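Local atomic coordinates of putative DsbA oxidoreductase SCO1869 (Streptomyces coelicolor A3, PDB entry 3GL5), a protein that is of unconfirmed function but is probably a thiol-disulfide oxidoreductase of the DsbA-like thioredoxin family. Residues A[52-57]-A[133-138]; A[104-109]-A[156-161]; A[16-21]-A[81-86]. All blocks are in the same frame, centred on the assembly; numbering follows the deposited sequence. Where two conformers were deposited one is given.

Along the chain the six segments come in the order 16-21, 52-57, 81-86, 104-109, 133-138 and 156-161. Contact 1 therefore crosses both others, while contact 3 closes before contact 2 opens. All but segment 16-21 lie in the largely helical insertion between strands 36-42 and 186-189 of the thioredoxin sheet. Contact 3 joins that insertion to helix 14-28 of the thioredoxin part. The centres of contacts 1 and 2 are about 17 Å apart, and the two touch where Asp138 OD1 meets Leu159 CD2 at 4.0 Å. Contacts 2 and 3 lie on opposite sides of the chain's centre, about 27 Å between centres. Together they tie the insertion internally and to the disulfide-bearing helix.

Contact 1: A[52-57]-A[133-138]; sequences DDVQPV and SVFNDD
With chi1 at -165°, Val54 holds CG1 opposite its backbone N and CG2 beside it, so both methyls face Phe135. Asn136 likewise sets CG opposite its own N (chi1 -164°), and this brings its amide up to the backbone of Asp52. The contact joins two loops of the helical insertion in a DsbA-like thioredoxin fold. One loop leads into the short strand 55-56, and the other runs from helix 116-128 to helix 138-147. No hydrogen bond links the two segments; they meet by van der Waals contact near the surface.

The two methyls of Val54 straddle Phe135 CB, with Val54 CG2 at 3.8 Å and Val54 CG1 at 3.9 Å. Val54 CG2 also reaches Asn136 CB, at 3.8 Å. Val54 CG1 approaches the Phe135 ring obliquely, 4.2 Å from Phe135 CD2. Val134 CG2 lies over the centre of one face of the ring. At the other end, Asn136 ND2 lies 3.5 Å from Asp52 CA. Asn136 OD1 has a weak hydrogen bond to Lys51 NZ, from the residue just before Asp52.

Ser133 OG comes within 4.2 Å of Val54 CG1. That oxygen is hydrogen-bonded to Asp96 OD2, in strand 96-97, the antiparallel partner of strand 55-56. Just upstream, Gly126, Asn127, Asp130 and Arg132 form the sodium site. Ser133 OG also closes an ST turn, accepting a hydrogen bond from Phe135 N at 2.8 Å with an N-H...O angle of 161°.

Contact 2: A[104-109]-A[156-161]; sequences HRLLHL and RAVLAD
Arg105 NH1 gives a hydrogen bond to Val158 O at 2.8 Å, with an N-H...O angle of 156°. The oxygen lies close to the guanidinium plane, at its edge. The donor, however, stands above the carbonyl plane. Arg105 NH2 adds a weak bond to Val158 O at 3.2 Å. Asp161 N, bonded chiefly to Ala157 O, also donates weakly to Val158 O. Arg105 NH1 lies 2.9 Å from Asp161 O as well, in the chain leaving helix 152-160. A bend at chi3 (-60°) carries the guanidinium to this helix end.

Outside the segments, Arg105 NH1 donates to Ala164 O and Arg105 NH2 forms a salt bridge with Asp102 OD1. An alanine in place of Arg105 would probably leave Asp102 without its charged mate and take from Val158 O its strong donor.

The rest of the contact is apolar. Val158 sits between two leucines. Val158 CG1 meets Leu106 CD2 at 3.6 Å, the two side chains sliding past each other in opposite directions. Val158 CG2 meets Leu109 CD2 at 3.7 Å. Leu159 crosses Leu106 at about a right angle, CD1 to CD1 at 3.9 Å. Leu141 and Phe123 extend this layer round Leu106. The helix segments run roughly antiparallel, at 141°, their axes 9.9 Å apart, a helix pair in the helical insertion of the DsbA-like fold.

Contact 3: A[16-21]-A[81-86]; sequences CYVGKA and AQAAAE
Glu86 N, on a residue that packs against Val18 and Ala21, is shared by two carbonyls. Glu86 N donates to Ala83 O at 3.0 Å. A second, weak bond runs from Glu86 N to Gln82 O at 3.4 Å. These bonds hold the backbone of Glu86 close to the preceding turn. No hydrogen bond crosses between the two segments; the contact is by van der Waals packing.

Ala21 and Glu86 make the tightest of these approaches, CB to CB at 3.7 Å. Glu86 places CG beside its backbone N (chi1 -53°) and bends again at chi2 (-57°). The aliphatic part thus folds over the helix, and Glu86 CG reaches Val18 CG1 at 4.1 Å. The two side chains cross there at about a right angle. The carboxylate continues past them, and Glu86 OE2 forms a salt bridge with Arg22 NE, one residue beyond Ala21. The apolar part of Glu86 therefore does the packing while its charge is met by Arg22 of helix 14-28.

Val18 spreads its two methyls over the other helix. Val18 CG1 also lies 4.2 Å from Gln82 O. Val18 CG2 rests on Ala83, 4.2 Å from Ala83 CB. The small side chain of Ala83 is consistent with the close backbones: the CA atoms of Val18 and Ala83 are 5.7 Å apart. Next to Val18, Tyr17 OH is hydrogen-bonded to Ala89 O, past the end of helix 69-85.

Cys16, one turn before Lys20, forms the disulfide with Cys13. The contact thus packs the insertion's helix 69-85 against the helix that begins at a CxxC disulfide, consistent with the redox site of a DsbA-like thioredoxin fold.

Contact 1: A[52-57]-A[133-138]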
loop_
_atom_site.group_PDB
_atom_site.type_symbol
_atom_site.label_atom_id
_atom_site.label_comp_id
_atom_site.label_asym_id
_atom_site.label_seq_id
_atom_site.Cartn_x
_atom_site.Cartn_y
_atom_site.Cartn_z
ATOM N N ASP A 52 12.708 11.604 26.051
ATOM C CA ASP A 52 13.427 11.197 27.250
ATOM C C ASP A 52 12.509 10.914 28.428
ATOM O O ASP A 52 12.969 10.745 29.543
ATOM C CB ASP A 52 14.491 12.230 27.647
ATOM C CG ASP A 52 13.887 13.484 28.266
ATOM O OD1 ASP A 52 12.729 13.841 27.929
ATOM O OD2 ASP A 52 14.582 14.113 29.095
ATOM N N ASP A 53 11.212 10.872 28.195
ATOM C CA ASP A 53 10.284 10.553 29.270
ATOM C C ASP A 53 9.895 9.060 29.257
ATOM O O ASP A 53 8.890 8.670 28.655
ATOM C CB ASP A 53 9.059 11.470 29.164
ATOM C CG ASP A 53 8.166 11.402 30.378
ATOM O OD1 ASP A 53 8.664 11.056 31.474
ATOM O OD2 ASP A 53 6.959 11.711 30.234
ATOM N N VAL A 54 10.718 8.226 29.893
ATOM C CA VAL A 54 10.466 6.779 30.034
ATOM C C VAL A 54 10.110 6.486 31.484
ATOM O O VAL A 54 10.782 6.926 32.402
ATOM C CB VAL A 54 11.702 5.899 29.632
ATOM C CG1 VAL A 54 11.293 4.404 29.434
ATOM C CG2 VAL A 54 12.380 6.443 28.383
ATOM N N GLN A 55 9.048 5.725 31.680
ATOM C CA GLN A 55 8.476 5.496 33.003
ATOM C C GLN A 55 8.234 3.993 33.158
ATOM O O GLN A 55 7.940 3.327 32.167
ATOM C CB GLN A 55 7.125 6.195 33.036
ATOM C CG GLN A 55 6.879 7.023 34.273
ATOM C CD GLN A 55 5.471 7.563 34.302
ATOM O OE1 GLN A 55 4.652 7.275 33.419
ATOM N NE2 GLN A 55 5.178 8.370 35.314
ATOM N N PRO A 56 8.307 3.456 34.393
ATOM C CA PRO A 56 7.848 2.057 34.539
ATOM C C PRO A 56 6.346 1.961 34.328
ATOM O O PRO A 56 5.604 2.828 34.796
ATOM C CB PRO A 56 8.218 1.686 35.975
ATOM C CG PRO A 56 9.160 2.794 36.450
ATOM C CD PRO A 56 8.846 4.021 35.641
ATOM N N VAL A 57 5.897 0.937 33.602
ATOM C CA VAL A 57 4.469 0.762 33.315
ATOM C C VAL A 57 3.640 0.768 34.610
ATOM O O VAL A 57 2.574 1.382 34.693
ATOM C CB VAL A 57 4.183 -0.552 32.495
ATOM C CG1 VAL A 57 2.689 -0.887 32.502
ATOM C CG2 VAL A 57 4.665 -0.416 31.079
ATOM N N SER A 133 14.965 -1.746 27.256
ATOM C CA SER A 133 13.980 -0.787 26.781
ATOM C C SER A 133 14.138 -0.512 25.285
ATOM O O SER A 133 15.259 -0.495 24.751
ATOM C CB SER A 133 14.121 0.520 27.559
ATOM O OG SER A 133 13.203 1.483 27.095
ATOM N N VAL A 134 13.009 -0.331 24.615
ATOM C CA VAL A 134 12.993 0.219 23.265
ATOM C C VAL A 134 12.862 1.749 23.249
ATOM O O VAL A 134 12.781 2.356 22.163
ATOM C CB VAL A 134 11.883 -0.399 22.398
ATOM C CG1 VAL A 134 12.051 -1.912 22.332
ATOM C CG2 VAL A 134 10.504 -0.019 22.894
ATOM N N PHE A 135 12.825 2.384 24.419
ATOM C CA PHE A 135 12.525 3.841 24.476
ATOM C C PHE A 135 13.763 4.697 24.724
ATOM O O PHE A 135 14.676 4.288 25.436
ATOM C CB PHE A 135 11.443 4.143 25.523
ATOM C CG PHE A 135 10.172 3.342 25.326
ATOM C CD1 PHE A 135 9.263 3.690 24.316
ATOM C CD2 PHE A 135 9.895 2.234 26.136
ATOM C CE1 PHE A 135 8.062 2.946 24.121
ATOM C CE2 PHE A 135 8.727 1.477 25.947
ATOM C CZ PHE A 135 7.805 1.837 24.944
ATOM N N ASN A 136 13.808 5.874 24.127
ATOM C CA ASN A 136 14.944 6.734 24.331
ATOM C C ASN A 136 16.323 5.991 24.251
ATOM O O ASN A 136 17.190 6.201 25.108
ATOM C CB ASN A 136 14.811 7.442 25.693
ATOM C CG ASN A 136 15.750 8.640 25.821
ATOM O OD1 ASN A 136 16.131 9.241 24.820
ATOM N ND2 ASN A 136 16.142 8.973 27.056
ATOM N N ASP A 137 16.502 5.120 23.246
ATOM C CA ASP A 137 17.760 4.405 23.016
ATOM C C ASP A 137 17.933 4.052 21.521
ATOM O O ASP A 137 17.506 2.975 21.045
ATOM C CB ASP A 137 17.831 3.155 23.891
ATOM C CG ASP A 137 19.125 2.350 23.704
ATOM O OD1 ASP A 137 19.924 2.614 22.767
ATOM O OD2 ASP A 137 19.336 1.420 24.507
ATOM N N ASP A 138 18.574 4.961 20.792
ATOM C CA ASP A 138 18.698 4.843 19.356
ATOM C C ASP A 138 19.473 3.602 18.946
ATOM O O ASP A 138 19.082 2.914 18.010
ATOM C CB ASP A 138 19.355 6.103 18.791
ATOM C CG ASP A 138 18.359 7.224 18.534
ATOM O OD1 ASP A 138 17.149 7.082 18.880
ATOM O OD2 ASP A 138 18.793 8.255 17.973
#

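Contact 2: A[104-109]-A[156-161]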
loop_
_atom_site.group_PDB
_atom_site.type_symbol
_atom_site.label_atom_id
_atom_site.label_comp_id
_atom_site.label_asym_id
_atom_site.label_seq_id
_atom_site.Cartn_x
_atom_site.Cartn_y
_atom_site.Cartn_z
ATOM N N HIS A 104 7.805 4.589 15.015
ATOM C CA HIS A 104 6.878 4.632 13.915
ATOM C C HIS A 104 7.509 5.124 12.612
ATOM O O HIS A 104 7.176 4.602 11.546
ATOM C CB HIS A 104 5.615 5.425 14.279
ATOM C CG HIS A 104 4.696 4.676 15.201
ATOM N ND1 HIS A 104 3.942 3.600 14.780
ATOM C CD2 HIS A 104 4.430 4.829 16.527
ATOM C CE1 HIS A 104 3.225 3.138 15.794
ATOM N NE2 HIS A 104 3.491 3.873 16.860
ATOM N N ARG A 105 8.391 6.112 12.699
ATOM C CA ARG A 105 9.130 6.587 11.513
ATOM C C ARG A 105 9.952 5.456 10.904
ATOM O O ARG A 105 9.926 5.248 9.671
ATOM C CB ARG A 105 10.018 7.791 11.851
ATOM C CG ARG A 105 9.186 9.002 12.311
ATOM C CD ARG A 105 9.970 10.298 12.289
ATOM N NE ARG A 105 11.150 10.270 13.177
ATOM C CZ ARG A 105 12.422 10.206 12.761
ATOM N NH1 ARG A 105 12.737 10.138 11.464
ATOM N NH2 ARG A 105 13.391 10.220 13.645
ATOM N N LEU A 106 10.602 4.682 11.773
ATOM C CA LEU A 106 11.358 3.504 11.337
ATOM C C LEU A 106 10.475 2.400 10.798
ATOM O O LEU A 106 10.909 1.672 9.902
ATOM C CB LEU A 106 12.256 2.951 12.443
ATOM C CG LEU A 106 13.518 3.742 12.787
ATOM C CD1 LEU A 106 14.169 2.982 13.949
ATOM C CD2 LEU A 106 14.509 3.893 11.604
ATOM N N LEU A 107 9.239 2.259 11.322
ATOM C CA LEU A 107 8.307 1.304 10.731
ATOM C C LEU A 107 7.983 1.682 9.272
ATOM O O LEU A 107 7.749 0.807 8.445
ATOM C CB LEU A 107 7.030 1.143 11.556
ATOM C CG LEU A 107 7.243 0.373 12.876
ATOM C CD1 LEU A 107 6.079 0.608 13.857
ATOM C CD2 LEU A 107 7.388 -1.148 12.619
ATOM N N HIS A 108 7.926 2.977 8.994
ATOM C CA HIS A 108 7.697 3.451 7.640
ATOM C C HIS A 108 8.911 3.241 6.740
ATOM O O HIS A 108 8.747 2.828 5.623
ATOM C CB HIS A 108 7.182 4.902 7.625
ATOM C CG HIS A 108 5.717 4.989 7.909
ATOM N ND1 HIS A 108 4.768 5.074 6.916
ATOM C CD2 HIS A 108 5.032 4.908 9.077
ATOM C CE1 HIS A 108 3.561 5.089 7.458
ATOM N NE2 HIS A 108 3.696 4.994 8.770
ATOM N N LEU A 109 10.115 3.481 7.220
ATOM C CA LEU A 109 11.315 2.935 6.535
ATOM C C LEU A 109 11.153 1.456 6.146
ATOM O O LEU A 109 11.221 1.094 4.954
ATOM C CB LEU A 109 12.581 3.139 7.371
ATOM C CG LEU A 109 13.871 2.474 6.849
ATOM C CD1 LEU A 109 14.155 2.814 5.358
ATOM C CD2 LEU A 109 15.040 2.896 7.707
ATOM N N ARG A 156 19.978 4.584 10.839
ATOM C CA ARG A 156 20.598 5.664 11.586
ATOM C C ARG A 156 20.336 7.033 10.991
ATOM O O ARG A 156 20.099 7.999 11.742
ATOM C CB ARG A 156 22.117 5.452 11.665
ATOM C CG ARG A 156 22.529 4.518 12.767
ATOM C CD ARG A 156 23.946 4.808 13.199
ATOM N NE ARG A 156 24.351 3.868 14.239
ATOM C CZ ARG A 156 24.776 2.631 13.998
ATOM N NH1 ARG A 156 24.851 2.174 12.752
ATOM N NH2 ARG A 156 25.125 1.839 15.004
ATOM N N ALA A 157 20.383 7.121 9.659
ATOM C CA ALA A 157 20.031 8.362 8.962
ATOM C C ALA A 157 18.575 8.745 9.253
ATOM O O ALA A 157 18.291 9.898 9.519
ATOM C CB ALA A 157 20.263 8.232 7.458
ATOM N N VAL A 158 17.663 7.779 9.211
ATOM C CA VAL A 158 16.250 8.059 9.557
ATOM C C VAL A 158 16.127 8.586 11.013
ATOM O O VAL A 158 15.449 9.568 11.279
ATOM C CB VAL A 158 15.341 6.837 9.264
ATOM C CG1 VAL A 158 13.944 7.028 9.858
ATOM C CG2 VAL A 158 15.228 6.631 7.764
ATOM N N LEU A 159 16.856 7.962 11.926
ATOM C CA LEU A 159 16.831 8.349 13.321
ATOM C C LEU A 159 17.474 9.698 13.545
ATOM O O LEU A 159 17.031 10.445 14.425
ATOM C CB LEU A 159 17.512 7.291 14.174
ATOM C CG LEU A 159 16.620 6.079 14.388
ATOM C CD1 LEU A 159 17.419 4.883 14.907
ATOM C CD2 LEU A 159 15.477 6.430 15.330
ATOM N N ALA A 160 18.497 10.016 12.746
ATOM C CA ALA A 160 19.185 11.311 12.810
ATOM C C ALA A 160 18.366 12.455 12.200
ATOM O O ALA A 160 18.571 13.638 12.544
ATOM C CB ALA A 160 20.590 11.227 12.124
ATOM N N ASP A 161 17.467 12.122 11.275
ATOM C CA ASP A 161 16.663 13.151 10.601
ATOM C C ASP A 161 15.192 13.083 11.029
ATOM O O ASP A 161 14.438 12.289 10.454
ATOM C CB ASP A 161 16.761 12.992 9.088
ATOM C CG ASP A 161 15.966 14.048 8.342
ATOM O OD1 ASP A 161 15.475 15.008 8.994
ATOM O OD2 ASP A 161 15.844 13.929 7.094
#

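Contact 3: A[16-21]-A[81-86]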
loop_
_atom_site.group_PDB
_atom_site.type_symbol
_atom_site.label_atom_id
_atom_site.label_comp_id
_atom_site.label_asym_id
_atom_site.label_seq_id
_atom_site.Cartn_x
_atom_site.Cartn_y
_atom_site.Cartn_z
ATOM N N CYS A 16 -2.581 -4.224 21.384
ATOM C CA CYS A 16 -2.178 -4.194 19.975
ATOM C C CYS A 16 -1.346 -5.450 19.673
ATOM O O CYS A 16 -1.590 -6.141 18.677
ATOM C CB CYS A 16 -1.370 -2.926 19.688
ATOM S SG CYS A 16 -2.311 -1.418 19.868
ATOM N N TYR A 17 -0.390 -5.741 20.561
ATOM C CA TYR A 17 0.465 -6.935 20.503
ATOM C C TYR A 17 -0.320 -8.245 20.586
ATOM O O TYR A 17 -0.111 -9.136 19.764
ATOM C CB TYR A 17 1.466 -6.862 21.636
ATOM C CG TYR A 17 2.497 -7.993 21.772
ATOM C CD1 TYR A 17 3.285 -8.450 20.687
ATOM C CD2 TYR A 17 2.740 -8.527 23.011
ATOM C CE1 TYR A 17 4.277 -9.490 20.885
ATOM C CE2 TYR A 17 3.709 -9.506 23.225
ATOM C CZ TYR A 17 4.464 -9.988 22.186
ATOM O OH TYR A 17 5.395 -10.932 22.531
ATOM N N VAL A 18 -1.226 -8.355 21.565
ATOM C CA VAL A 18 -2.108 -9.523 21.685
ATOM C C VAL A 18 -3.116 -9.581 20.516
ATOM O O VAL A 18 -3.298 -10.653 19.910
ATOM C CB VAL A 18 -2.828 -9.617 23.100
ATOM C CG1 VAL A 18 -3.627 -10.886 23.236
ATOM C CG2 VAL A 18 -1.787 -9.609 24.221
ATOM N N GLY A 19 -3.743 -8.444 20.188
ATOM C CA GLY A 19 -4.722 -8.402 19.086
ATOM C C GLY A 19 -4.176 -8.702 17.694
ATOM O O GLY A 19 -4.906 -9.190 16.787
ATOM N N LYS A 20 -2.905 -8.405 17.477
ATOM C CA LYS A 20 -2.315 -8.731 16.195
ATOM C C LYS A 20 -2.310 -10.267 16.008
ATOM O O LYS A 20 -2.688 -10.785 14.959
ATOM C CB LYS A 20 -0.887 -8.184 16.073
ATOM C CG LYS A 20 -0.236 -8.627 14.715
ATOM C CD LYS A 20 0.899 -7.721 14.333
ATOM C CE LYS A 20 2.181 -8.378 14.577
ATOM N NZ LYS A 20 2.399 -9.371 13.474
ATOM N N ALA A 21 -1.910 -10.978 17.062
ATOM C CA ALA A 21 -1.814 -12.439 17.022
ATOM C C ALA A 21 -3.198 -13.058 16.883
ATOM O O ALA A 21 -3.388 -14.047 16.136
ATOM C CB ALA A 21 -1.122 -12.955 18.261
ATOM N N ALA A 81 -1.063 -13.899 30.765
ATOM C CA ALA A 81 -1.789 -15.133 30.448
ATOM C C ALA A 81 -2.347 -15.136 29.015
ATOM O O ALA A 81 -2.260 -16.166 28.296
ATOM C CB ALA A 81 -2.951 -15.380 31.492
ATOM N N GLN A 82 -2.927 -14.016 28.591
ATOM C CA GLN A 82 -3.585 -13.975 27.294
ATOM C C GLN A 82 -2.547 -13.942 26.164
ATOM O O GLN A 82 -2.769 -14.520 25.091
ATOM C CB GLN A 82 -4.563 -12.794 27.207
ATOM C CG GLN A 82 -5.676 -12.809 28.276
ATOM C CD GLN A 82 -6.849 -11.914 27.918
ATOM O OE1 GLN A 82 -7.252 -11.835 26.765
ATOM N NE2 GLN A 82 -7.405 -11.246 28.908
ATOM N N ALA A 83 -1.421 -13.268 26.413
ATOM C CA ALA A 83 -0.270 -13.311 25.506
ATOM C C ALA A 83 0.214 -14.759 25.391
ATOM O O ALA A 83 0.356 -15.238 24.269
ATOM C CB ALA A 83 0.881 -12.378 25.998
ATOM N N ALA A 84 0.417 -15.476 26.516
ATOM C CA ALA A 84 0.914 -16.864 26.412
ATOM C C ALA A 84 -0.004 -17.701 25.521
ATOM O O ALA A 84 0.451 -18.486 24.685
ATOM C CB ALA A 84 1.076 -17.520 27.770
ATOM N N ALA A 85 -1.299 -17.498 25.692
ATOM C CA ALA A 85 -2.294 -18.278 24.988
ATOM C C ALA A 85 -2.263 -18.061 23.458
ATOM O O ALA A 85 -2.784 -18.898 22.736
ATOM C CB ALA A 85 -3.708 -17.994 25.550
ATOM N N GLU A 86 -1.702 -16.933 22.998
ATOM C CA GLU A 86 -1.467 -16.664 21.566
ATOM C C GLU A 86 -0.045 -17.026 21.108
ATOM O O GLU A 86 0.293 -16.767 19.945
ATOM C CB GLU A 86 -1.687 -15.184 21.202
ATOM C CG GLU A 86 -3.034 -14.584 21.613
ATOM C CD GLU A 86 -4.222 -15.349 21.022
ATOM O OE1 GLU A 86 -4.120 -15.875 19.876
ATOM O OE2 GLU A 86 -5.264 -15.431 21.712
#